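PDB 1L8Q: chromosomal replication initiator protein dnaA from Aquifex aeolicus, which probably initiates and regulates chromosomal replication, binding the replication origin as an ATP-loaded AAA+ protein that forms spiral filaments. Local coordinates for residues Arg171-Leu184 with Leu194-Ile208. Sequence-based numbering, arbitrary orientation.
Sequences RFKIIKEKLKEFNL and LLENTKNVREIEGKI. With ADP (adenosine-5'-diphosphate), chain C.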
ATOM      1  N   ARG A 171       8.987   5.912 -10.593  1.00 23.60           N
ATOM      2  CA  ARG A 171       8.538   4.610 -11.085  1.00 24.75           C
ATOM      3  C   ARG A 171       9.257   4.299 -12.390  1.00 24.81           C
ATOM      4  O   ARG A 171       9.790   3.218 -12.587  1.00 24.81           O
ATOM      5  CB  ARG A 171       7.036   4.620 -11.365  1.00 25.01           C
ATOM      6  CG  ARG A 171       6.180   4.184 -10.217  1.00 28.29           C
ATOM      7  CD  ARG A 171       4.738   3.864 -10.589  1.00 31.87           C
ATOM      8  NE  ARG A 171       4.049   5.038 -11.110  1.00 33.51           N
ATOM      9  CZ  ARG A 171       3.403   5.051 -12.262  1.00 33.68           C
ATOM     10  NH1 ARG A 171       3.353   3.944 -13.000  1.00 33.42           N
ATOM     11  NH2 ARG A 171       2.810   6.159 -12.679  1.00 32.22           N
ATOM     12  N   PHE A 172       9.246   5.276 -13.283  1.00 24.74           N
ATOM     13  CA  PHE A 172       9.902   5.163 -14.554  1.00 24.99           C
ATOM     14  C   PHE A 172      11.310   4.594 -14.393  1.00 25.25           C
ATOM     15  O   PHE A 172      11.645   3.572 -14.997  1.00 25.44           O
ATOM     16  CB  PHE A 172       9.942   6.535 -15.232  1.00 25.06           C
ATOM     17  CG  PHE A 172      10.658   6.552 -16.540  1.00 24.16           C
ATOM     18  CD1 PHE A 172      10.152   5.874 -17.630  1.00 25.05           C
ATOM     19  CD2 PHE A 172      11.829   7.278 -16.690  1.00 25.98           C
ATOM     20  CE1 PHE A 172      10.818   5.898 -18.870  1.00 26.38           C
ATOM     21  CE2 PHE A 172      12.510   7.314 -17.916  1.00 26.87           C
ATOM     22  CZ  PHE A 172      11.998   6.620 -19.012  1.00 26.04           C
ATOM     23  N   LYS A 173      12.135   5.248 -13.586  1.00 25.05           N
ATOM     24  CA  LYS A 173      13.486   4.753 -13.378  1.00 24.90           C
ATOM     25  C   LYS A 173      13.441   3.336 -12.793  1.00 24.92           C
ATOM     26  O   LYS A 173      14.183   2.446 -13.236  1.00 24.88           O
ATOM     27  CB  LYS A 173      14.291   5.702 -12.492  1.00 24.80           C
ATOM     28  CG  LYS A 173      14.434   7.094 -13.087  1.00 24.84           C
ATOM     29  CD  LYS A 173      15.472   7.912 -12.369  1.00 25.10           C
ATOM     30  CE  LYS A 173      15.452   9.348 -12.835  1.00 25.12           C
ATOM     31  NZ  LYS A 173      16.295  10.212 -11.952  1.00 26.06           N
ATOM     32  N   ILE A 174      12.559   3.115 -11.820  1.00 24.50           N
ATOM     33  CA  ILE A 174      12.446   1.797 -11.227  1.00 24.21           C
ATOM     34  C   ILE A 174      12.081   0.775 -12.319  1.00 24.66           C
ATOM     35  O   ILE A 174      12.746  -0.258 -12.496  1.00 24.22           O
ATOM     36  CB  ILE A 174      11.440   1.802 -10.080  1.00 23.63           C
ATOM     37  CG1 ILE A 174      12.028   2.548  -8.884  1.00 23.54           C
ATOM     38  CG2 ILE A 174      11.094   0.389  -9.680  1.00 23.14           C
ATOM     39  CD1 ILE A 174      11.081   2.657  -7.683  1.00 23.31           C
ATOM     40  N   ILE A 175      11.058   1.092 -13.086  1.00 24.78           N
ATOM     41  CA  ILE A 175      10.638   0.210 -14.152  1.00 25.25           C
ATOM     42  C   ILE A 175      11.814  -0.207 -15.031  1.00 25.78           C
ATOM     43  O   ILE A 175      11.938  -1.370 -15.408  1.00 26.38           O
ATOM     44  CB  ILE A 175       9.528   0.872 -14.971  1.00 25.22           C
ATOM     45  CG1 ILE A 175       8.193   0.776 -14.216  1.00 25.29           C
ATOM     46  CG2 ILE A 175       9.418   0.239 -16.315  1.00 24.93           C
ATOM     47  CD1 ILE A 175       7.115   1.722 -14.745  1.00 25.68           C
ATOM     48  N   LYS A 176      12.685   0.735 -15.363  1.00 26.33           N
ATOM     49  CA  LYS A 176      13.858   0.397 -16.144  1.00 26.45           C
ATOM     50  C   LYS A 176      14.717  -0.582 -15.382  1.00 26.51           C
ATOM     51  O   LYS A 176      15.180  -1.556 -15.951  1.00 27.24           O
ATOM     52  CB  LYS A 176      14.688   1.618 -16.456  1.00 26.76           C
ATOM     53  CG  LYS A 176      14.228   2.453 -17.644  1.00 27.92           C
ATOM     54  CD  LYS A 176      14.826   3.845 -17.491  1.00 31.23           C
ATOM     55  CE  LYS A 176      14.798   4.639 -18.761  1.00 33.59           C
ATOM     56  NZ  LYS A 176      15.603   5.895 -18.603  1.00 33.25           N
ATOM     57  N   GLU A 177      14.947  -0.332 -14.097  1.00 26.34           N
ATOM     58  CA  GLU A 177      15.782  -1.257 -13.325  1.00 26.36           C
ATOM     59  C   GLU A 177      15.168  -2.652 -13.339  1.00 25.62           C
ATOM     60  O   GLU A 177      15.853  -3.619 -13.604  1.00 25.42           O
ATOM     61  CB  GLU A 177      16.087  -0.746 -11.890  1.00 26.62           C
ATOM     62  CG  GLU A 177      17.470  -0.074 -11.746  1.00 29.00           C
ATOM     63  CD  GLU A 177      17.647   0.780 -10.464  1.00 33.36           C
ATOM     64  OE1 GLU A 177      17.165   0.370  -9.362  1.00 34.65           O
ATOM     65  OE2 GLU A 177      18.297   1.865 -10.551  1.00 33.22           O
ATOM     66  N   LYS A 178      13.860  -2.729 -13.121  1.00 25.43           N
ATOM     67  CA  LYS A 178      13.145  -4.005 -13.054  1.00 25.14           C
ATOM     68  C   LYS A 178      13.231  -4.789 -14.355  1.00 25.21           C
ATOM     69  O   LYS A 178      13.456  -6.004 -14.359  1.00 24.82           O
ATOM     70  CB  LYS A 178      11.683  -3.776 -12.673  1.00 25.01           C
ATOM     71  CG  LYS A 178      11.487  -3.427 -11.213  1.00 25.20           C
ATOM     72  CD  LYS A 178      12.167  -4.448 -10.338  1.00 25.47           C
ATOM     73  CE  LYS A 178      12.140  -4.049  -8.887  1.00 23.86           C
ATOM     74  NZ  LYS A 178      12.450  -5.213  -8.035  1.00 22.97           N
ATOM     75  N   LEU A 179      13.051  -4.098 -15.468  1.00 25.43           N
ATOM     76  CA  LEU A 179      13.163  -4.750 -16.754  1.00 25.67           C
ATOM     77  C   LEU A 179      14.559  -5.381 -16.960  1.00 26.04           C
ATOM     78  O   LEU A 179      14.661  -6.471 -17.504  1.00 26.42           O
ATOM     79  CB  LEU A 179      12.783  -3.797 -17.886  1.00 25.57           C
ATOM     80  CG  LEU A 179      11.271  -3.510 -18.001  1.00 25.82           C
ATOM     81  CD1 LEU A 179      11.010  -2.414 -19.020  1.00 26.74           C
ATOM     82  CD2 LEU A 179      10.445  -4.769 -18.334  1.00 21.92           C
ATOM     83  N   LYS A 180      15.623  -4.713 -16.515  1.00 26.34           N
ATOM     84  CA  LYS A 180      16.953  -5.326 -16.537  1.00 26.85           C
ATOM     85  C   LYS A 180      17.061  -6.481 -15.540  1.00 26.82           C
ATOM     86  O   LYS A 180      17.704  -7.475 -15.831  1.00 26.96           O
ATOM     87  CB  LYS A 180      18.034  -4.312 -16.223  1.00 27.56           C
ATOM     88  CG  LYS A 180      18.459  -3.455 -17.388  1.00 30.06           C
ATOM     89  CD  LYS A 180      18.838  -2.049 -16.905  1.00 34.54           C
ATOM     90  CE  LYS A 180      19.271  -1.158 -18.074  1.00 37.84           C
ATOM     91  NZ  LYS A 180      19.228   0.298 -17.688  1.00 41.59           N
ATOM     92  N   GLU A 181      16.447  -6.341 -14.362  1.00 26.73           N
ATOM     93  CA  GLU A 181      16.444  -7.421 -13.367  1.00 27.13           C
ATOM     94  C   GLU A 181      15.881  -8.709 -13.962  1.00 26.78           C
ATOM     95  O   GLU A 181      16.439  -9.779 -13.787  1.00 26.29           O
ATOM     96  CB  GLU A 181      15.572  -7.055 -12.163  1.00 27.47           C
ATOM     97  CG  GLU A 181      16.310  -6.681 -10.909  1.00 29.34           C
ATOM     98  CD  GLU A 181      15.435  -6.788  -9.668  1.00 31.76           C
ATOM     99  OE1 GLU A 181      15.192  -7.929  -9.217  1.00 30.52           O
ATOM    100  OE2 GLU A 181      15.014  -5.729  -9.133  1.00 33.54           O
ATOM    101  N   PHE A 182      14.753  -8.588 -14.647  1.00 26.47           N
ATOM    102  CA  PHE A 182      14.044  -9.752 -15.135  1.00 26.59           C
ATOM    103  C   PHE A 182      14.305 -10.051 -16.614  1.00 26.75           C
ATOM    104  O   PHE A 182      13.574 -10.808 -17.261  1.00 26.18           O
ATOM    105  CB  PHE A 182      12.553  -9.647 -14.786  1.00 26.29           C
ATOM    106  CG  PHE A 182      12.293  -9.678 -13.321  1.00 27.05           C
ATOM    107  CD1 PHE A 182      12.272 -10.889 -12.630  1.00 28.48           C
ATOM    108  CD2 PHE A 182      12.147  -8.494 -12.600  1.00 26.75           C
ATOM    109  CE1 PHE A 182      12.071 -10.914 -11.237  1.00 28.93           C
ATOM    110  CE2 PHE A 182      11.938  -8.516 -11.230  1.00 26.14           C
ATOM    111  CZ  PHE A 182      11.899  -9.723 -10.546  1.00 26.75           C
ATOM    112  N   ASN A 183      15.394  -9.489 -17.122  1.00 27.15           N
ATOM    113  CA  ASN A 183      15.825  -9.746 -18.480  1.00 27.59           C
ATOM    114  C   ASN A 183      14.775  -9.443 -19.542  1.00 28.30           C
ATOM    115  O   ASN A 183      14.425 -10.299 -20.359  1.00 28.69           O
ATOM    116  CB  ASN A 183      16.327 -11.174 -18.628  1.00 27.48           C
ATOM    117  CG  ASN A 183      16.888 -11.450 -20.030  1.00 28.79           C
ATOM    118  OD1 ASN A 183      17.500 -10.577 -20.632  1.00 30.08           O
ATOM    119  ND2 ASN A 183      16.657 -12.660 -20.556  1.00 27.70           N
ATOM    120  N   LEU A 184      14.238  -8.237 -19.515  1.00 28.66           N
ATOM    121  CA  LEU A 184      13.372  -7.819 -20.586  1.00 29.03           C
ATOM    122  C   LEU A 184      14.040  -6.641 -21.234  1.00 30.01           C
ATOM    123  O   LEU A 184      15.068  -6.166 -20.768  1.00 30.35           O
ATOM    124  CB  LEU A 184      11.973  -7.499 -20.099  1.00 28.67           C
ATOM    125  CG  LEU A 184      11.210  -8.759 -19.678  1.00 27.98           C
ATOM    126  CD1 LEU A 184       9.826  -8.424 -19.175  1.00 25.82           C
ATOM    127  CD2 LEU A 184      11.141  -9.739 -20.820  1.00 25.44           C
ATOM    128  N   LEU A 194       3.841  -0.242 -18.584  1.00 27.00           N
ATOM    129  CA  LEU A 194       4.022  -0.361 -17.167  1.00 27.97           C
ATOM    130  C   LEU A 194       3.715   0.964 -16.453  1.00 28.89           C
ATOM    131  O   LEU A 194       3.140   0.959 -15.356  1.00 28.66           O
ATOM    132  CB  LEU A 194       5.429  -0.867 -16.861  1.00 27.85           C
ATOM    133  CG  LEU A 194       5.696  -2.283 -17.382  1.00 27.87           C
ATOM    134  CD1 LEU A 194       7.165  -2.630 -17.316  1.00 25.26           C
ATOM    135  CD2 LEU A 194       4.842  -3.330 -16.641  1.00 26.76           C
ATOM    136  N   LEU A 195       4.067   2.092 -17.081  1.00 29.73           N
ATOM    137  CA  LEU A 195       3.800   3.387 -16.469  1.00 30.87           C
ATOM    138  C   LEU A 195       2.317   3.561 -16.263  1.00 31.16           C
ATOM    139  O   LEU A 195       1.869   3.906 -15.166  1.00 30.70           O
ATOM    140  CB  LEU A 195       4.335   4.533 -17.314  1.00 31.25           C
ATOM    141  CG  LEU A 195       5.775   4.998 -17.064  1.00 33.00           C
ATOM    142  CD1 LEU A 195       6.032   6.299 -17.836  1.00 34.10           C
ATOM    143  CD2 LEU A 195       6.063   5.190 -15.572  1.00 33.67           C
ATOM    144  N   GLU A 196       1.551   3.289 -17.312  1.00 31.75           N
ATOM    145  CA  GLU A 196       0.111   3.439 -17.248  1.00 32.97           C
ATOM    146  C   GLU A 196      -0.600   2.461 -16.319  1.00 32.91           C
ATOM    147  O   GLU A 196      -1.655   2.783 -15.800  1.00 33.23           O
ATOM    148  CB  GLU A 196      -0.517   3.367 -18.640  1.00 33.22           C
ATOM    149  CG  GLU A 196      -0.731   4.727 -19.310  1.00 37.14           C
ATOM    150  CD  GLU A 196      -1.734   5.638 -18.573  1.00 40.77           C
ATOM    151  OE1 GLU A 196      -2.144   5.314 -17.432  1.00 41.98           O
ATOM    152  OE2 GLU A 196      -2.114   6.694 -19.144  1.00 42.19           O
ATOM    153  N   ASN A 197      -0.029   1.284 -16.086  1.00 32.98           N
ATOM    154  CA  ASN A 197      -0.755   0.275 -15.314  1.00 33.19           C
ATOM    155  C   ASN A 197      -0.182  -0.174 -13.976  1.00 33.01           C
ATOM    156  O   ASN A 197      -0.517  -1.254 -13.506  1.00 33.05           O
ATOM    157  CB  ASN A 197      -1.044  -0.938 -16.179  1.00 33.56           C
ATOM    158  CG  ASN A 197      -1.898  -0.593 -17.388  1.00 35.47           C
ATOM    159  OD1 ASN A 197      -3.109  -0.786 -17.378  1.00 38.67           O
ATOM    160  ND2 ASN A 197      -1.266  -0.073 -18.432  1.00 36.49           N
ATOM    161  N   THR A 198       0.649   0.653 -13.349  1.00 32.72           N
ATOM    162  CA  THR A 198       1.206   0.296 -12.061  1.00 32.58           C
ATOM    163  C   THR A 198       1.549   1.510 -11.213  1.00 33.37           C
ATOM    164  O   THR A 198       1.777   2.605 -11.736  1.00 33.16           O
ATOM    165  CB  THR A 198       2.455  -0.602 -12.232  1.00 32.58           C
ATOM    166  OG1 THR A 198       3.543   0.165 -12.754  1.00 31.89           O
ATOM    167  CG2 THR A 198       2.227  -1.655 -13.285  1.00 31.40           C
ATOM    168  N   LYS A 199       1.597   1.302  -9.896  1.00 34.08           N
ATOM    169  CA  LYS A 199       1.916   2.358  -8.946  1.00 34.66           C
ATOM    170  C   LYS A 199       2.972   1.851  -7.963  1.00 35.36           C
ATOM    171  O   LYS A 199       3.717   2.626  -7.376  1.00 35.67           O
ATOM    172  CB  LYS A 199       0.657   2.759  -8.194  1.00 34.52           C
ATOM    173  CG  LYS A 199      -0.040   1.596  -7.498  1.00 35.27           C
ATOM    174  CD  LYS A 199      -0.925   2.069  -6.330  1.00 35.96           C
ATOM    175  CE  LYS A 199      -1.772   0.918  -5.769  1.00 36.07           C
ATOM    176  NZ  LYS A 199      -2.194   1.149  -4.353  1.00 36.01           N
ATOM    177  N   ASN A 200       3.018   0.531  -7.813  1.00 35.98           N
ATOM    178  CA  ASN A 200       3.877  -0.176  -6.874  1.00 36.11           C
ATOM    179  C   ASN A 200       4.971  -0.876  -7.648  1.00 35.18           C
ATOM    180  O   ASN A 200       4.899  -0.975  -8.845  1.00 34.98           O
ATOM    181  CB  ASN A 200       3.059  -1.298  -6.222  1.00 36.47           C
ATOM    182  CG  ASN A 200       2.596  -0.956  -4.868  1.00 41.15           C
ATOM    183  OD1 ASN A 200       3.329  -0.344  -4.092  1.00 47.16           O
ATOM    184  ND2 ASN A 200       1.359  -1.362  -4.532  1.00 45.11           N
ATOM    185  N   VAL A 201       5.949  -1.424  -6.937  1.00 33.99           N
ATOM    186  CA  VAL A 201       6.889  -2.341  -7.518  1.00 32.30           C
ATOM    187  C   VAL A 201       6.212  -3.719  -7.550  1.00 32.05           C
ATOM    188  O   VAL A 201       6.511  -4.555  -8.411  1.00 32.11           O
ATOM    189  CB  VAL A 201       8.181  -2.424  -6.686  1.00 32.12           C
ATOM    190  CG1 VAL A 201       8.730  -3.842  -6.669  1.00 31.05           C
ATOM    191  CG2 VAL A 201       9.213  -1.482  -7.235  1.00 31.97           C
ATOM    192  N   ARG A 202       5.302  -3.950  -6.608  1.00 31.09           N
ATOM    193  CA  ARG A 202       4.552  -5.197  -6.554  1.00 30.60           C
ATOM    194  C   ARG A 202       3.747  -5.397  -7.844  1.00 30.09           C
ATOM    195  O   ARG A 202       3.698  -6.486  -8.392  1.00 29.75           O
ATOM    196  CB  ARG A 202       3.612  -5.215  -5.344  1.00 30.55           C
ATOM    197  CG  ARG A 202       3.116  -6.591  -4.960  1.00 31.83           C
ATOM    198  CD  ARG A 202       1.900  -6.599  -4.016  1.00 37.61           C
ATOM    199  NE  ARG A 202       2.229  -6.287  -2.613  1.00 40.65           N
ATOM    200  CZ  ARG A 202       3.117  -6.959  -1.871  1.00 42.05           C
ATOM    201  NH1 ARG A 202       3.791  -7.988  -2.386  1.00 42.59           N
ATOM    202  NH2 ARG A 202       3.329  -6.597  -0.610  1.00 42.76           N
ATOM    203  N   GLU A 203       3.121  -4.332  -8.321  1.00 29.87           N
ATOM    204  CA  GLU A 203       2.312  -4.401  -9.528  1.00 29.56           C
ATOM    205  C   GLU A 203       3.215  -4.512 -10.754  1.00 28.93           C
ATOM    206  O   GLU A 203       2.880  -5.169 -11.741  1.00 28.97           O
ATOM    207  CB  GLU A 203       1.375  -3.180  -9.623  1.00 29.59           C
ATOM    208  CG  GLU A 203       0.364  -3.117  -8.483  1.00 31.19           C
ATOM    209  CD  GLU A 203      -0.454  -1.840  -8.483  1.00 34.87           C
ATOM    210  OE1 GLU A 203      -0.235  -1.004  -9.392  1.00 37.00           O
ATOM    211  OE2 GLU A 203      -1.313  -1.665  -7.569  1.00 35.42           O
ATOM    212  N   ILE A 204       4.372  -3.878 -10.677  1.00 28.14           N
ATOM    213  CA  ILE A 204       5.337  -3.939 -11.753  1.00 27.09           C
ATOM    214  C   ILE A 204       5.847  -5.371 -11.903  1.00 27.21           C
ATOM    215  O   ILE A 204       5.926  -5.895 -12.997  1.00 27.42           O
ATOM    216  CB  ILE A 204       6.498  -2.975 -11.473  1.00 26.83           C
ATOM    217  CG1 ILE A 204       6.021  -1.530 -11.595  1.00 25.43           C
ATOM    218  CG2 ILE A 204       7.635  -3.224 -12.425  1.00 25.83           C
ATOM    219  CD1 ILE A 204       7.064  -0.514 -11.195  1.00 22.17           C
ATOM    220  N   GLU A 205       6.195  -6.004 -10.791  1.00 27.30           N
ATOM    221  CA  GLU A 205       6.647  -7.385 -10.836  1.00 27.02           C
ATOM    222  C   GLU A 205       5.506  -8.323 -11.261  1.00 26.82           C
ATOM    223  O   GLU A 205       5.719  -9.283 -12.006  1.00 26.75           O
ATOM    224  CB  GLU A 205       7.279  -7.802  -9.503  1.00 26.87           C
ATOM    225  CG  GLU A 205       8.712  -7.318  -9.392  1.00 28.00           C
ATOM    226  CD  GLU A 205       9.387  -7.683  -8.096  1.00 30.81           C
ATOM    227  OE1 GLU A 205       8.789  -8.419  -7.284  1.00 32.62           O
ATOM    228  OE2 GLU A 205      10.529  -7.213  -7.887  1.00 33.02           O
ATOM    229  N   GLY A 206       4.294  -8.019 -10.809  1.00 26.12           N
ATOM    230  CA  GLY A 206       3.125  -8.769 -11.224  1.00 25.72           C
ATOM    231  C   GLY A 206       2.940  -8.741 -12.739  1.00 25.65           C
ATOM    232  O   GLY A 206       2.719  -9.779 -13.373  1.00 25.64           O
ATOM    233  N   LYS A 207       3.020  -7.555 -13.330  1.00 25.21           N
ATOM    234  CA  LYS A 207       2.912  -7.449 -14.782  1.00 24.96           C
ATOM    235  C   LYS A 207       4.071  -8.171 -15.461  1.00 25.29           C
ATOM    236  O   LYS A 207       3.873  -8.892 -16.430  1.00 25.30           O
ATOM    237  CB  LYS A 207       2.883  -5.991 -15.240  1.00 24.50           C
ATOM    238  CG  LYS A 207       1.595  -5.271 -14.929  1.00 22.75           C
ATOM    239  CD  LYS A 207       0.402  -6.020 -15.427  1.00 20.57           C
ATOM    240  CE  LYS A 207      -0.865  -5.208 -15.197  1.00 21.79           C
ATOM    241  NZ  LYS A 207      -2.105  -6.029 -15.289  1.00 21.76           N
ATOM    242  N   ILE A 208       5.282  -7.991 -14.938  1.00 25.53           N
ATOM    243  CA  ILE A 208       6.446  -8.623 -15.535  1.00 25.63           C
ATOM    244  C   ILE A 208       6.304 -10.149 -15.528  1.00 26.64           C
ATOM    245  O   ILE A 208       6.604 -10.792 -16.530  1.00 26.97           O
ATOM    246  CB  ILE A 208       7.746  -8.150 -14.854  1.00 25.31           C
ATOM    247  CG1 ILE A 208       8.144  -6.760 -15.389  1.00 25.42           C
ATOM    248  CG2 ILE A 208       8.851  -9.111 -15.088  1.00 22.95           C
ATOM    249  CD1 ILE A 208       9.250  -6.064 -14.601  1.00 23.72           C
TER
HETATM  250  PB  ADP C 400       6.377   0.508   1.666  1.00 22.20           P
HETATM  251  O1B ADP C 400       7.221   0.027   2.856  1.00 19.51           O
HETATM  252  O2B ADP C 400       6.121   1.987   1.646  1.00 21.62           O
HETATM  253  O3B ADP C 400       5.169  -0.337   1.410  1.00 20.55           O
HETATM  254  PA  ADP C 400       8.607  -0.584   0.504  1.00 22.36           P
HETATM  255  O1A ADP C 400       9.713   0.153   1.236  1.00 23.39           O
HETATM  256  O2A ADP C 400       8.226  -1.896   1.169  1.00 20.72           O
HETATM  257  O3A ADP C 400       7.294   0.310   0.394  1.00 20.41           O
HETATM  258  O5' ADP C 400       9.018  -0.793  -1.020  1.00 21.50           O
HETATM  259  C5' ADP C 400       8.190  -1.534  -1.896  1.00 21.08           C
HETATM  260  C4' ADP C 400       9.096  -2.030  -2.996  1.00 20.95           C
HETATM  261  O4' ADP C 400       9.406  -0.958  -3.908  1.00 20.73           O
HETATM  262  C3' ADP C 400      10.415  -2.467  -2.398  1.00 20.11           C
HETATM  263  O3' ADP C 400      10.867  -3.532  -3.221  1.00 24.08           O
HETATM  264  C2' ADP C 400      11.293  -1.249  -2.580  1.00 19.34           C
HETATM  265  O2' ADP C 400      12.690  -1.488  -2.617  1.00 14.03           O
HETATM  266  C1' ADP C 400      10.807  -0.673  -3.882  1.00 20.09           C
HETATM  267  N9  ADP C 400      11.039   0.776  -3.825  1.00 23.14           N
HETATM  268  C8  ADP C 400      10.291   1.685  -3.158  1.00 23.98           C
HETATM  269  N7  ADP C 400      10.811   2.938  -3.328  1.00 25.13           N
HETATM  270  C5  ADP C 400      11.905   2.824  -4.088  1.00 24.21           C
HETATM  271  C6  ADP C 400      12.914   3.742  -4.635  1.00 23.56           C
HETATM  272  N6  ADP C 400      12.861   5.062  -4.397  1.00 23.63           N
HETATM  273  N1  ADP C 400      13.895   3.225  -5.383  1.00 25.50           N
HETATM  274  C2  ADP C 400      13.972   1.904  -5.647  1.00 24.49           C
HETATM  275  N3  ADP C 400      13.076   1.016  -5.178  1.00 24.82           N
HETATM  276  C4  ADP C 400      12.054   1.407  -4.412  1.00 24.18           C
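The helical lid of the AAA+ nucleotide pocket is built here: helix 168-181 packs against helix 201-214, segments 171-181 and 201-208 crossing at -39°, and against residues 194 and 195 of helix 188-197. At the pocket, Ile-174 CG2 meets Val-201 CG2 at 3.6 Å. With CG1 of Ile-174 beside its backbone N, CD1 is turned to the adenine, 3.6 Å from ADP N3, while Val-201 CB touches the ribose O4'. Deeper in, the Ile-175 and Ile-204 side chains cross at about a right angle, Ile-175 CG1 3.5 Å from Ile-204 CD1, and Ile-175 CD1 reaches Leu-194 CB and Leu-195 CD2. Lys-178 fits as a knob among Val-201, Ile-204, Glu-205 and Ile-208; bent at chi2 (-52°), it forms salt bridges from NZ to Glu-205 OE2 and Glu-181 OE2, both at 2.8 Å. The edge of the Phe-182 ring borders Glu-205 OE2, and Ile-208 CG2 lies against Phe-182 CB. Farther along, the Arg-171 guanidinium gives Leu-195 O a straight in-plane bond from NH1 (2.6 Å, 171°), with Thr-198 O over one face and Leu-195 CD2 over the other; NH2 is hydrogen-bonded to Asn-168 OD1. Replacing Arg-171 by an alanine removes this donor and is likely to leave Leu-195 O without its mate and the backbone of 195-198 less firmly held. An apolar seam flanked by the Arg-171 bond and the Lys-178 salt bridges thus joins the lid helices beside the base, and Lys-178 probably offsets the repulsion between two nearby carboxylates.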